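Local coordinates for protein transcriptional regulator of the TetR/AcrR family (Thermobifida fusca YX, PDB 3DCF) that probably binds regulatory DNA through an N-terminal helix-turn-helix and acts as a transcriptional repressor of the TetR family, at residues E92-I97 with H109-E114; I154-Y159 with D172-T177. All coordinates share one frame; numbering follows the deposited sequence.

Following the chain from its predicted N-terminal DNA-binding region, helix 75-98 runs into the C-terminal half of the fold and meets helix 104-121, so contact 1 closes the short connection between these neighbours. Later, helix 138-164 is followed by helix 173-185, and contact 2 closes that second turn. The two loops come in series along the chain, neither enclosing nor crossing the other, yet in space their centres lie about 14 Å apart and they touch. Leu111 CD1 of contact 1 packs 3.4 Å from Met155 CE of contact 2, so helix 138-164 ties both helix pairs together. Residues of both contacts also reach the second subunit.

Contact 1. Residues E92-I97 with H109-E114; sequences ERFHAI and HALLVE
Phe94 and Leu111 meet across an antiparallel helix pair in the all-helical TetR fold, where helix 75-98 leads from the predicted DNA-binding region into the regulatory domain. The segment axes approach to 9.8 Å at 163°, and the closest CA atoms are those of Phe94 and Leu111.

The apolar part rests on a CH-pi contact: Leu111 CD2 stands 3.5 Å from the centroid of the Phe94 ring, only 6° off the ring normal, so the methyl sits squarely over one face. Tyr151 of helix 138-164 meets the same ring edge-to-face. Ile97 extends the apolar strip, its CG2 lying 3.6 Å from Ala110 CB, while its CD1 rests on the aliphatic CB and CG of Glu114.

The polar part is a salt bridge between the exposed Arg93 and the buried Glu114. The Glu114 chain leaves with CG anti to the backbone N (chi1 175°) and bends at chi2, which carries the carboxylate past Ile97 toward Arg93. Its other oxygen, OE1, pairs with Arg117, so two arginines share the carboxylate. Arg93 NE reaches Glu114 OE2 at 3.3 Å, nearly straight and in the guanidinium plane, but from above the carboxylate plane.

Contact 2. Residues I154-Y159 with D172-T177; sequences IMQRLY and DPTVAT
Tyr159 turns its ring toward Ala176 because CG stands anti to the backbone N (chi1 -164°), and Met155, whose CG is also anti to its backbone N, lays its CB and CG against Thr177. The ring is met face-on: Ala176 CB lies 3.6 Å from the Tyr159 centroid and 14° off the ring normal, a CH-pi contact over the centre. Pro173 CA approaches the same ring obliquely near CD1. Beyond the ring, Tyr159 OH is hydrogen-bonded to the carbonyl of Leu169 in the connecting loop, which fixes the far end of the side chain. Replacing Tyr159 with an alanine would probably leave the Ala176 methyl without its aromatic cover and the Leu169 carbonyl without this donor.

Met155, deposited as selenomethionine, runs antiparallel alongside the Thr177 side chain, with CG 3.6 Å from Thr177 CG2, before its chain bends away toward Leu111. The Thr177 hydroxyl is turned back on its own helix, where OG1 donates to Pro173 O at 2.7 Å. Thr177 N also bonds to that carbonyl oxygen, from the opposite face of its plane, so two donors grip it. Gln156 extends across Thr174, but NE2 and Thr174 OG1, 3.4 Å apart, have too poor an angle for a hydrogen bond.

Asp172 is the N-cap of helix 173-185: its OD1 accepts from Val175 N at 3.2 Å through the anti lone pair, and more weakly from Thr174 N. Its OD2 forms a salt bridge with Arg196 of the second subunit, while Leu209 of that subunit packs on Tyr159 and Ala176. With segment axes 8.8 Å apart and inclined at 121°, this is a helix-loop-helix packing in the C-terminal domain of the TetR fold, with the N-cap of helix 173-185 at the subunit interface.

Contact 1. Residues E92-I97 with H109-E114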
ATOM      1  N   GLU A  92       8.925 -15.996 -12.246  1.00 45.80           N
ATOM      2  CA  GLU A  92       9.896 -16.533 -13.250  1.00 45.52           C
ATOM      3  C   GLU A  92      10.480 -15.414 -14.130  1.00 43.24           C
ATOM      4  O   GLU A  92      11.662 -15.431 -14.447  1.00 41.86           O
ATOM      5  CB  GLU A  92       9.289 -17.612 -14.156  1.00 45.93           C
ATOM      6  CG  GLU A  92       9.095 -18.978 -13.491  1.00 48.33           C
ATOM      7  CD  GLU A  92       8.596 -20.071 -14.454  1.00 48.37           C
ATOM      8  OE1 GLU A  92       8.804 -19.962 -15.690  1.00 52.90           O
ATOM      9  OE2 GLU A  92       8.007 -21.060 -13.963  1.00 54.91           O
ATOM     10  N   ARG A  93       9.626 -14.473 -14.538  1.00 41.91           N
ATOM     11  CA  ARG A  93      10.062 -13.278 -15.279  1.00 40.98           C
ATOM     12  C   ARG A  93      10.944 -12.367 -14.424  1.00 40.92           C
ATOM     13  O   ARG A  93      11.796 -11.670 -14.959  1.00 41.09           O
ATOM     14  CB  ARG A  93       8.871 -12.490 -15.820  1.00 40.71           C
ATOM     15  CG  ARG A  93       8.070 -13.274 -16.857  1.00 41.79           C
ATOM     16  CD  ARG A  93       7.077 -12.411 -17.609  1.00 41.66           C
ATOM     17  NE  ARG A  93       6.146 -11.701 -16.725  1.00 43.66           N
ATOM     18  CZ  ARG A  93       5.022 -12.193 -16.186  1.00 44.89           C
ATOM     19  NH1 ARG A  93       4.625 -13.452 -16.396  1.00 47.91           N
ATOM     20  NH2 ARG A  93       4.286 -11.403 -15.389  1.00 45.24           N
ATOM     21  N   PHE A  94      10.745 -12.403 -13.102  1.00 41.02           N
ATOM     22  CA  PHE A  94      11.546 -11.631 -12.138  1.00 40.31           C
ATOM     23  C   PHE A  94      12.962 -12.247 -12.002  1.00 40.25           C
ATOM     24  O   PHE A  94      13.970 -11.522 -12.112  1.00 40.48           O
ATOM     25  CB  PHE A  94      10.824 -11.574 -10.777  1.00 40.03           C
ATOM     26  CG  PHE A  94      11.103 -10.335  -9.985  1.00 39.01           C
ATOM     27  CD1 PHE A  94      10.483  -9.133 -10.336  1.00 37.37           C
ATOM     28  CD2 PHE A  94      11.945 -10.362  -8.869  1.00 39.26           C
ATOM     29  CE1 PHE A  94      10.706  -7.956  -9.602  1.00 36.71           C
ATOM     30  CE2 PHE A  94      12.185  -9.180  -8.120  1.00 40.33           C
ATOM     31  CZ  PHE A  94      11.557  -7.975  -8.492  1.00 37.42           C
ATOM     32  N   HIS A  95      13.030 -13.567 -11.774  1.00 39.96           N
ATOM     33  CA  HIS A  95      14.318 -14.316 -11.674  1.00 39.69           C
ATOM     34  C   HIS A  95      15.211 -14.179 -12.914  1.00 39.05           C
ATOM     35  O   HIS A  95      16.424 -13.968 -12.774  1.00 38.10           O
ATOM     36  CB  HIS A  95      14.111 -15.826 -11.403  1.00 40.36           C
ATOM     37  CG  HIS A  95      14.004 -16.187  -9.953  1.00 44.02           C
ATOM     38  ND1 HIS A  95      12.809 -16.511  -9.343  1.00 46.04           N
ATOM     39  CD2 HIS A  95      14.959 -16.299  -8.996  1.00 45.59           C
ATOM     40  CE1 HIS A  95      13.030 -16.795  -8.071  1.00 47.01           C
ATOM     41  NE2 HIS A  95      14.325 -16.671  -7.834  1.00 46.86           N
ATOM     42  N   ALA A  96      14.595 -14.325 -14.099  1.00 38.42           N
ATOM     43  CA  ALA A  96      15.270 -14.220 -15.407  1.00 38.22           C
ATOM     44  C   ALA A  96      16.020 -12.888 -15.579  1.00 38.34           C
ATOM     45  O   ALA A  96      17.180 -12.886 -15.993  1.00 39.04           O
ATOM     46  CB  ALA A  96      14.264 -14.415 -16.546  1.00 37.24           C
ATOM     47  N   ILE A  97      15.358 -11.783 -15.222  1.00 37.94           N
ATOM     48  CA  ILE A  97      15.937 -10.424 -15.275  1.00 38.10           C
ATOM     49  C   ILE A  97      17.054 -10.260 -14.239  1.00 38.20           C
ATOM     50  O   ILE A  97      18.118  -9.746 -14.575  1.00 38.00           O
ATOM     51  CB  ILE A  97      14.860  -9.313 -15.051  1.00 37.63           C
ATOM     52  CG1 ILE A  97      13.824  -9.317 -16.183  1.00 37.91           C
ATOM     53  CG2 ILE A  97      15.497  -7.930 -14.993  1.00 37.27           C
ATOM     54  CD1 ILE A  97      12.588  -8.454 -15.907  1.00 37.77           C
ATOM     55  N   HIS A 109      16.438  -1.396 -12.222  1.00 34.48           N
ATOM     56  CA  HIS A 109      15.527  -0.620 -13.066  1.00 33.98           C
ATOM     57  C   HIS A 109      14.591  -1.514 -13.889  1.00 34.76           C
ATOM     58  O   HIS A 109      13.364  -1.289 -13.892  1.00 35.53           O
ATOM     59  CB  HIS A 109      16.295   0.343 -13.971  1.00 33.21           C
ATOM     60  CG  HIS A 109      15.425   1.066 -14.953  1.00 34.30           C
ATOM     61  ND1 HIS A 109      14.685   2.182 -14.617  1.00 35.43           N
ATOM     62  CD2 HIS A 109      15.166   0.819 -16.263  1.00 34.37           C
ATOM     63  CE1 HIS A 109      14.007   2.593 -15.678  1.00 36.69           C
ATOM     64  NE2 HIS A 109      14.284   1.785 -16.690  1.00 35.85           N
ATOM     65  N   ALA A 110      15.169  -2.509 -14.569  1.00 34.46           N
ATOM     66  CA  ALA A 110      14.393  -3.468 -15.381  1.00 33.88           C
ATOM     67  C   ALA A 110      13.351  -4.215 -14.541  1.00 33.68           C
ATOM     68  O   ALA A 110      12.239  -4.431 -15.010  1.00 34.65           O
ATOM     69  CB  ALA A 110      15.323  -4.469 -16.070  1.00 33.55           C
ATOM     70  N   LEU A 111      13.719  -4.607 -13.319  1.00 33.02           N
ATOM     71  CA  LEU A 111      12.801  -5.296 -12.380  1.00 33.10           C
ATOM     72  C   LEU A 111      11.587  -4.433 -11.987  1.00 32.51           C
ATOM     73  O   LEU A 111      10.471  -4.955 -11.914  1.00 32.33           O
ATOM     74  CB  LEU A 111      13.536  -5.763 -11.104  1.00 33.33           C
ATOM     75  CG  LEU A 111      14.548  -6.915 -11.210  1.00 33.89           C
ATOM     76  CD1 LEU A 111      15.388  -7.011  -9.918  1.00 30.70           C
ATOM     77  CD2 LEU A 111      13.845  -8.229 -11.529  1.00 32.38           C
ATOM     78  N   LEU A 112      11.813  -3.135 -11.751  1.00 32.18           N
ATOM     79  CA  LEU A 112      10.737  -2.188 -11.391  1.00 32.32           C
ATOM     80  C   LEU A 112       9.730  -1.925 -12.522  1.00 32.71           C
ATOM     81  O   LEU A 112       8.521  -1.816 -12.266  1.00 32.11           O
ATOM     82  CB  LEU A 112      11.324  -0.862 -10.882  1.00 31.89           C
ATOM     83  CG  LEU A 112      12.029  -0.940  -9.517  1.00 33.52           C
ATOM     84  CD1 LEU A 112      12.803   0.370  -9.210  1.00 31.50           C
ATOM     85  CD2 LEU A 112      11.040  -1.276  -8.376  1.00 29.17           C
ATOM     86  N   VAL A 113      10.232  -1.797 -13.759  1.00 33.42           N
ATOM     87  CA  VAL A 113       9.381  -1.607 -14.962  1.00 33.00           C
ATOM     88  C   VAL A 113       8.506  -2.852 -15.166  1.00 33.18           C
ATOM     89  O   VAL A 113       7.319  -2.740 -15.465  1.00 32.90           O
ATOM     90  CB  VAL A 113      10.222  -1.396 -16.258  1.00 33.20           C
ATOM     91  CG1 VAL A 113       9.313  -1.348 -17.501  1.00 31.98           C
ATOM     92  CG2 VAL A 113      11.095  -0.137 -16.160  1.00 31.16           C
ATOM     93  N   GLU A 114       9.123  -4.023 -15.017  1.00 33.99           N
ATOM     94  CA  GLU A 114       8.438  -5.321 -15.118  1.00 34.27           C
ATOM     95  C   GLU A 114       7.390  -5.504 -14.013  1.00 33.59           C
ATOM     96  O   GLU A 114       6.277  -5.919 -14.301  1.00 32.65           O
ATOM     97  CB  GLU A 114       9.472  -6.470 -15.065  1.00 34.70           C
ATOM     98  CG  GLU A 114       8.913  -7.901 -15.028  1.00 35.77           C
ATOM     99  CD  GLU A 114       7.880  -8.165 -16.112  1.00 39.94           C
ATOM    100  OE1 GLU A 114       8.142  -7.878 -17.294  1.00 43.32           O
ATOM    101  OE2 GLU A 114       6.793  -8.649 -15.771  1.00 44.89           O
TER

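Contact 2. Residues I154-Y159 with D172-T177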
ATOM      1  N   ILE A 154      15.593 -11.334  -3.762  1.00 40.20           N
ATOM      2  CA  ILE A 154      16.262 -11.149  -5.074  1.00 40.45           C
ATOM      3  C   ILE A 154      16.717  -9.689  -5.226  1.00 41.23           C
ATOM      4  O   ILE A 154      17.864  -9.424  -5.592  1.00 40.72           O
ATOM      5  CB  ILE A 154      15.347 -11.522  -6.293  1.00 40.59           C
ATOM      6  CG1 ILE A 154      15.036 -13.025  -6.340  1.00 40.09           C
ATOM      7  CG2 ILE A 154      16.019 -11.161  -7.611  1.00 39.62           C
ATOM      8  CD1 ILE A 154      13.883 -13.380  -7.265  1.00 38.98           C
HETATM    9  N   MSE A 155      15.809  -8.760  -4.928  1.00 42.15           N
HETATM   10  CA  MSE A 155      16.117  -7.340  -4.991  1.00 43.84           C
HETATM   11  C   MSE A 155      17.041  -6.858  -3.854  1.00 43.06           C
HETATM   12  O   MSE A 155      17.842  -5.951  -4.087  1.00 42.42           O
HETATM   13  CB  MSE A 155      14.836  -6.518  -5.070  1.00 42.88           C
HETATM   14  CG  MSE A 155      15.094  -5.033  -5.158  1.00 45.34           C
HETATM   15 SE   MSE A 155      13.698  -4.048  -6.023  0.75 50.50          SE
HETATM   16  CE  MSE A 155      13.836  -4.856  -7.825  1.00 45.00           C
ATOM     17  N   GLN A 156      16.919  -7.435  -2.649  1.00 43.19           N
ATOM     18  CA  GLN A 156      17.793  -7.069  -1.501  1.00 43.43           C
ATOM     19  C   GLN A 156      19.265  -7.285  -1.817  1.00 42.91           C
ATOM     20  O   GLN A 156      20.075  -6.364  -1.634  1.00 41.88           O
ATOM     21  CB  GLN A 156      17.465  -7.839  -0.211  1.00 42.91           C
ATOM     22  CG  GLN A 156      16.372  -7.220   0.633  1.00 43.63           C
ATOM     23  CD  GLN A 156      16.083  -8.007   1.913  1.00 44.33           C
ATOM     24  OE1 GLN A 156      16.740  -9.013   2.222  1.00 47.23           O
ATOM     25  NE2 GLN A 156      15.089  -7.548   2.664  1.00 45.56           N
ATOM     26  N   ARG A 157      19.591  -8.500  -2.270  1.00 43.03           N
ATOM     27  CA  ARG A 157      20.974  -8.869  -2.644  1.00 43.93           C
ATOM     28  C   ARG A 157      21.516  -7.978  -3.767  1.00 42.96           C
ATOM     29  O   ARG A 157      22.668  -7.534  -3.712  1.00 42.95           O
ATOM     30  CB  ARG A 157      21.065 -10.343  -3.065  1.00 43.96           C
ATOM     31  CG  ARG A 157      20.764 -11.335  -1.935  1.00 48.05           C
ATOM     32  CD  ARG A 157      21.037 -12.794  -2.355  1.00 47.63           C
ATOM     33  NE  ARG A 157      20.148 -13.273  -3.426  1.00 51.77           N
ATOM     34  CZ  ARG A 157      18.960 -13.873  -3.266  1.00 53.25           C
ATOM     35  NH1 ARG A 157      18.430 -14.108  -2.057  1.00 54.07           N
ATOM     36  NH2 ARG A 157      18.276 -14.247  -4.352  1.00 52.89           N
ATOM     37  N   LEU A 158      20.644  -7.683  -4.733  1.00 42.16           N
ATOM     38  CA  LEU A 158      20.965  -6.865  -5.909  1.00 41.33           C
ATOM     39  C   LEU A 158      21.205  -5.377  -5.534  1.00 41.43           C
ATOM     40  O   LEU A 158      22.040  -4.714  -6.166  1.00 41.80           O
ATOM     41  CB  LEU A 158      19.849  -7.018  -6.973  1.00 40.90           C
ATOM     42  CG  LEU A 158      20.202  -7.070  -8.444  1.00 41.99           C
ATOM     43  CD1 LEU A 158      21.106  -8.281  -8.696  1.00 41.93           C
ATOM     44  CD2 LEU A 158      18.916  -7.184  -9.282  1.00 41.45           C
ATOM     45  N   TYR A 159      20.477  -4.858  -4.531  1.00 40.71           N
ATOM     46  CA  TYR A 159      20.664  -3.468  -4.059  1.00 40.68           C
ATOM     47  C   TYR A 159      21.997  -3.328  -3.276  1.00 40.92           C
ATOM     48  O   TYR A 159      22.660  -2.289  -3.387  1.00 41.17           O
ATOM     49  CB  TYR A 159      19.458  -2.952  -3.243  1.00 39.00           C
ATOM     50  CG  TYR A 159      19.455  -1.442  -3.088  1.00 39.03           C
ATOM     51  CD1 TYR A 159      20.164  -0.813  -2.049  1.00 35.83           C
ATOM     52  CD2 TYR A 159      18.756  -0.630  -3.981  1.00 36.61           C
ATOM     53  CE1 TYR A 159      20.178   0.591  -1.909  1.00 35.82           C
ATOM     54  CE2 TYR A 159      18.761   0.782  -3.849  1.00 36.77           C
ATOM     55  CZ  TYR A 159      19.478   1.383  -2.810  1.00 36.64           C
ATOM     56  OH  TYR A 159      19.495   2.762  -2.667  1.00 39.41           O
ATOM     57  N   ASP A 172      20.008   1.387   3.600  1.00 37.11           N
ATOM     58  CA  ASP A 172      19.817  -0.029   3.929  1.00 36.78           C
ATOM     59  C   ASP A 172      19.043  -0.741   2.794  1.00 36.65           C
ATOM     60  O   ASP A 172      18.006  -0.229   2.380  1.00 37.19           O
ATOM     61  CB  ASP A 172      19.065  -0.151   5.268  1.00 37.31           C
ATOM     62  CG  ASP A 172      18.766  -1.590   5.655  1.00 38.65           C
ATOM     63  OD1 ASP A 172      17.714  -2.106   5.229  1.00 41.15           O
ATOM     64  OD2 ASP A 172      19.572  -2.187   6.404  1.00 42.23           O
ATOM     65  N   PRO A 173      19.553  -1.882   2.266  1.00 36.71           N
ATOM     66  CA  PRO A 173      18.865  -2.654   1.197  1.00 36.53           C
ATOM     67  C   PRO A 173      17.393  -3.011   1.448  1.00 36.17           C
ATOM     68  O   PRO A 173      16.579  -2.938   0.513  1.00 36.21           O
ATOM     69  CB  PRO A 173      19.688  -3.948   1.108  1.00 36.33           C
ATOM     70  CG  PRO A 173      21.019  -3.585   1.558  1.00 36.75           C
ATOM     71  CD  PRO A 173      20.836  -2.523   2.620  1.00 37.15           C
ATOM     72  N   THR A 174      17.070  -3.386   2.691  1.00 35.49           N
ATOM     73  CA  THR A 174      15.696  -3.745   3.066  1.00 35.32           C
ATOM     74  C   THR A 174      14.744  -2.554   2.943  1.00 34.74           C
ATOM     75  O   THR A 174      13.634  -2.722   2.449  1.00 35.01           O
ATOM     76  CB  THR A 174      15.605  -4.336   4.497  1.00 35.76           C
ATOM     77  OG1 THR A 174      16.645  -5.302   4.673  1.00 38.48           O
ATOM     78  CG2 THR A 174      14.244  -4.992   4.732  1.00 36.37           C
ATOM     79  N   VAL A 175      15.186  -1.370   3.371  1.00 34.76           N
ATOM     80  CA  VAL A 175      14.378  -0.129   3.288  1.00 34.63           C
ATOM     81  C   VAL A 175      14.162   0.332   1.840  1.00 34.41           C
ATOM     82  O   VAL A 175      13.051   0.737   1.488  1.00 34.72           O
ATOM     83  CB  VAL A 175      15.006   1.046   4.096  1.00 34.86           C
ATOM     84  CG1 VAL A 175      14.180   2.363   3.925  1.00 33.28           C
ATOM     85  CG2 VAL A 175      15.133   0.666   5.566  1.00 34.36           C
ATOM     86  N   ALA A 176      15.222   0.284   1.025  1.00 33.10           N
ATOM     87  CA  ALA A 176      15.132   0.655  -0.390  1.00 32.35           C
ATOM     88  C   ALA A 176      14.175  -0.275  -1.119  1.00 31.62           C
ATOM     89  O   ALA A 176      13.241   0.199  -1.744  1.00 31.72           O
ATOM     90  CB  ALA A 176      16.516   0.640  -1.072  1.00 32.01           C
ATOM     91  N   THR A 177      14.393  -1.583  -0.975  1.00 30.95           N
ATOM     92  CA  THR A 177      13.587  -2.641  -1.628  1.00 31.22           C
ATOM     93  C   THR A 177      12.071  -2.556  -1.320  1.00 31.23           C
ATOM     94  O   THR A 177      11.257  -2.586  -2.254  1.00 32.45           O
ATOM     95  CB  THR A 177      14.159  -4.054  -1.281  1.00 31.34           C
ATOM     96  OG1 THR A 177      15.543  -4.086  -1.644  1.00 32.39           O
ATOM     97  CG2 THR A 177      13.399  -5.204  -1.987  1.00 29.41           C
TER